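Local coordinates for protein alcohol dehydrogenase (Thermus thermophilus, PDB 2EIH) that binds a zinc ion through four cysteines and probably acts as an NAD(P)-dependent alcohol dehydrogenase, at residues V30-A36 / S66-V72. Sequence-based numbering, arbitrary orientation.
Sequences VRVRLKA and SGVVDAV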
ATOM      1  N   VAL A  30      -9.029  31.886  15.124  1.00 38.38           N
ATOM      2  CA  VAL A  30      -8.083  32.501  16.038  1.00 37.56           C
ATOM      3  C   VAL A  30      -7.218  33.520  15.303  1.00 35.27           C
ATOM      4  O   VAL A  30      -6.874  33.325  14.143  1.00 34.31           O
ATOM      5  CB  VAL A  30      -7.205  31.409  16.731  1.00 38.52           C
ATOM      6  CG1 VAL A  30      -6.647  30.466  15.684  1.00 39.90           C
ATOM      7  CG2 VAL A  30      -6.093  32.058  17.539  1.00 39.58           C
ATOM      8  N   ARG A  31      -6.908  34.622  15.980  1.00 34.44           N
ATOM      9  CA  ARG A  31      -6.075  35.666  15.402  1.00 34.79           C
ATOM     10  C   ARG A  31      -4.678  35.507  15.963  1.00 34.77           C
ATOM     11  O   ARG A  31      -4.482  35.454  17.176  1.00 34.86           O
ATOM     12  CB  ARG A  31      -6.602  37.061  15.748  1.00 36.52           C
ATOM     13  CG  ARG A  31      -5.715  38.208  15.250  1.00 33.92           C
ATOM     14  CD  ARG A  31      -6.388  39.557  15.430  1.00 36.83           C
ATOM     15  NE  ARG A  31      -6.422  39.999  16.817  1.00 37.32           N
ATOM     16  CZ  ARG A  31      -7.470  40.591  17.378  1.00 39.56           C
ATOM     17  NH1 ARG A  31      -8.572  40.804  16.672  1.00 40.95           N
ATOM     18  NH2 ARG A  31      -7.417  40.978  18.643  1.00 39.90           N
ATOM     19  N   VAL A  32      -3.702  35.438  15.074  1.00 33.48           N
ATOM     20  CA  VAL A  32      -2.330  35.272  15.498  1.00 32.02           C
ATOM     21  C   VAL A  32      -1.546  36.566  15.327  1.00 32.52           C
ATOM     22  O   VAL A  32      -1.688  37.259  14.323  1.00 34.01           O
ATOM     23  CB  VAL A  32      -1.658  34.157  14.672  1.00 31.44           C
ATOM     24  CG1 VAL A  32      -0.198  34.029  15.054  1.00 30.17           C
ATOM     25  CG2 VAL A  32      -2.392  32.844  14.893  1.00 31.75           C
ATOM     26  N   ARG A  33      -0.738  36.908  16.323  1.00 30.17           N
ATOM     27  CA  ARG A  33       0.103  38.085  16.211  1.00 28.07           C
ATOM     28  C   ARG A  33       1.391  37.490  15.649  1.00 28.45           C
ATOM     29  O   ARG A  33       2.084  36.729  16.335  1.00 27.25           O
ATOM     30  CB  ARG A  33       0.341  38.697  17.580  1.00 30.23           C
ATOM     31  CG  ARG A  33       0.976  40.069  17.546  1.00 32.63           C
ATOM     32  CD  ARG A  33       0.925  40.694  18.923  1.00 36.22           C
ATOM     33  NE  ARG A  33       1.827  40.036  19.870  1.00 37.53           N
ATOM     34  CZ  ARG A  33       3.151  40.171  19.835  1.00 39.74           C
ATOM     35  NH1 ARG A  33       3.716  40.940  18.901  1.00 40.94           N
ATOM     36  NH2 ARG A  33       3.912  39.555  20.727  1.00 35.67           N
ATOM     37  N   LEU A  34       1.684  37.810  14.390  1.00 26.24           N
ATOM     38  CA  LEU A  34       2.860  37.286  13.690  1.00 26.35           C
ATOM     39  C   LEU A  34       4.213  37.831  14.157  1.00 25.07           C
ATOM     40  O   LEU A  34       4.330  38.978  14.578  1.00 26.01           O
ATOM     41  CB  LEU A  34       2.703  37.535  12.188  1.00 25.67           C
ATOM     42  CG  LEU A  34       1.551  36.758  11.540  1.00 28.72           C
ATOM     43  CD1 LEU A  34       1.105  37.413  10.246  1.00 29.58           C
ATOM     44  CD2 LEU A  34       1.986  35.326  11.307  1.00 25.70           C
ATOM     45  N   LYS A  35       5.229  36.983  14.071  1.00 24.00           N
ATOM     46  CA  LYS A  35       6.584  37.340  14.456  1.00 24.08           C
ATOM     47  C   LYS A  35       7.492  37.243  13.232  1.00 23.92           C
ATOM     48  O   LYS A  35       8.442  38.011  13.065  1.00 24.23           O
ATOM     49  CB  LYS A  35       7.095  36.392  15.555  1.00 27.07           C
ATOM     50  CG  LYS A  35       6.562  36.659  16.977  1.00 27.13           C
ATOM     51  CD  LYS A  35       6.799  38.106  17.400  1.00 31.10           C
ATOM     52  CE  LYS A  35       6.574  38.355  18.896  1.00 35.09           C
ATOM     53  NZ  LYS A  35       7.756  38.021  19.751  1.00 39.03           N
ATOM     54  N   ALA A  36       7.179  36.287  12.374  1.00 22.35           N
ATOM     55  CA  ALA A  36       7.950  36.072  11.175  1.00 23.15           C
ATOM     56  C   ALA A  36       7.072  35.494  10.079  1.00 24.18           C
ATOM     57  O   ALA A  36       6.172  34.693  10.342  1.00 26.07           O
ATOM     58  CB  ALA A  36       9.111  35.122  11.471  1.00 20.55           C
ATOM     59  N   SER A  66       4.771  32.415  11.693  1.00 21.25           N
ATOM     60  CA  SER A  66       4.832  31.934  13.061  1.00 21.65           C
ATOM     61  C   SER A  66       4.528  33.124  13.930  1.00 20.75           C
ATOM     62  O   SER A  66       4.696  34.256  13.506  1.00 19.58           O
ATOM     63  CB  SER A  66       6.215  31.359  13.393  1.00 18.35           C
ATOM     64  OG  SER A  66       7.216  32.338  13.280  1.00 23.40           O
ATOM     65  N   GLY A  67       4.067  32.871  15.143  1.00 22.46           N
ATOM     66  CA  GLY A  67       3.761  33.971  16.017  1.00 23.98           C
ATOM     67  C   GLY A  67       3.183  33.497  17.325  1.00 27.30           C
ATOM     68  O   GLY A  67       3.359  32.341  17.723  1.00 26.89           O
ATOM     69  N   VAL A  68       2.473  34.407  17.983  1.00 29.21           N
ATOM     70  CA  VAL A  68       1.860  34.150  19.270  1.00 29.73           C
ATOM     71  C   VAL A  68       0.363  34.363  19.178  1.00 29.63           C
ATOM     72  O   VAL A  68      -0.088  35.278  18.494  1.00 30.13           O
ATOM     73  CB  VAL A  68       2.428  35.112  20.334  1.00 31.46           C
ATOM     74  CG1 VAL A  68       1.863  34.772  21.693  1.00 30.15           C
ATOM     75  CG2 VAL A  68       3.959  35.038  20.341  1.00 29.69           C
ATOM     76  N   VAL A  69      -0.409  33.521  19.858  1.00 30.55           N
ATOM     77  CA  VAL A  69      -1.865  33.665  19.839  1.00 31.54           C
ATOM     78  C   VAL A  69      -2.251  35.016  20.432  1.00 32.74           C
ATOM     79  O   VAL A  69      -1.842  35.351  21.547  1.00 31.63           O
ATOM     80  CB  VAL A  69      -2.572  32.580  20.670  1.00 31.50           C
ATOM     81  CG1 VAL A  69      -4.070  32.870  20.714  1.00 31.76           C
ATOM     82  CG2 VAL A  69      -2.310  31.207  20.079  1.00 30.30           C
ATOM     83  N   ASP A  70      -3.038  35.793  19.694  1.00 34.12           N
ATOM     84  CA  ASP A  70      -3.458  37.100  20.182  1.00 35.44           C
ATOM     85  C   ASP A  70      -4.837  37.020  20.810  1.00 37.16           C
ATOM     86  O   ASP A  70      -5.031  37.403  21.960  1.00 38.68           O
ATOM     87  CB  ASP A  70      -3.491  38.120  19.051  1.00 34.00           C
ATOM     88  CG  ASP A  70      -3.805  39.514  19.546  1.00 34.88           C
ATOM     89  OD1 ASP A  70      -2.983  40.085  20.300  1.00 34.66           O
ATOM     90  OD2 ASP A  70      -4.880  40.037  19.185  1.00 35.04           O
ATOM     91  N   ALA A  71      -5.792  36.516  20.046  1.00 38.41           N
ATOM     92  CA  ALA A  71      -7.153  36.397  20.526  1.00 40.71           C
ATOM     93  C   ALA A  71      -7.789  35.217  19.820  1.00 42.82           C
ATOM     94  O   ALA A  71      -7.382  34.857  18.713  1.00 43.64           O
ATOM     95  CB  ALA A  71      -7.932  37.676  20.228  1.00 38.38           C
ATOM     96  N   VAL A  72      -8.783  34.611  20.456  1.00 44.74           N
ATOM     97  CA  VAL A  72      -9.457  33.468  19.860  1.00 47.62           C
ATOM     98  C   VAL A  72     -10.952  33.697  19.808  1.00 49.96           C
ATOM     99  O   VAL A  72     -11.512  34.378  20.664  1.00 50.17           O
ATOM    100  CB  VAL A  72      -9.190  32.182  20.659  1.00 48.57           C
ATOM    101  CG1 VAL A  72      -7.698  31.859  20.651  1.00 48.72           C
ATOM    102  CG2 VAL A  72      -9.684  32.342  22.083  1.00 48.78           C
TER
HETATM  103  O   HOH W   1       0.034  39.353  21.721  1.00 34.06           O
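R33 and V68 form the central hydrogen-bonded pair of two antiparallel strands, 30-34 and 66-72, whose directions differ by 141°; R33 N reaches V68 O at 2.8 Å and V68 N returns a bond to R33 O. Two classic beta bulges break the ladder. At one, D70 and A71 both face R31, whose O accepts a bond from D70 N (2.9 Å) and a weak one from A71 N. At the other, K35 and A36 face S66, whose O accepts from K35 N (2.8 Å) and weakly from A36 N. Between them G67 CA lies 3.2 Å from R33 O in a CA-H...O contact.

The first bulge carries the salt bridge. R31 and D70 run side by side, and R31 NE and NH2 both grip D70 OD2, each at 2.8 Å, with that oxygen in the guanidinium plane. NE meets it on the anti side and NH2 nearly along its C-O axis, the two planes 43° apart. A bend at chi3 (74°) turns the guanidinium so that A71 CB lies over one face, while NH1 forms a salt bridge with E24 and a hydrogen bond to P23 O. Were R31 an alanine, the D70 and E24 carboxylates would probably lose the cation they share. A water accepts from R33 NE and donates weakly to D70 OD1. On the opposite face of the sheet from R31 and A71, V30 CG2 packs against V72 CG1 (3.5 Å) and V69 CG1.

Strand 124-128 flanks 30-34 and strand 84-91 flanks 66-72. This bulged antiparallel pair belongs to the GroES-like beta domain of the zinc-dependent alcohol dehydrogenase family.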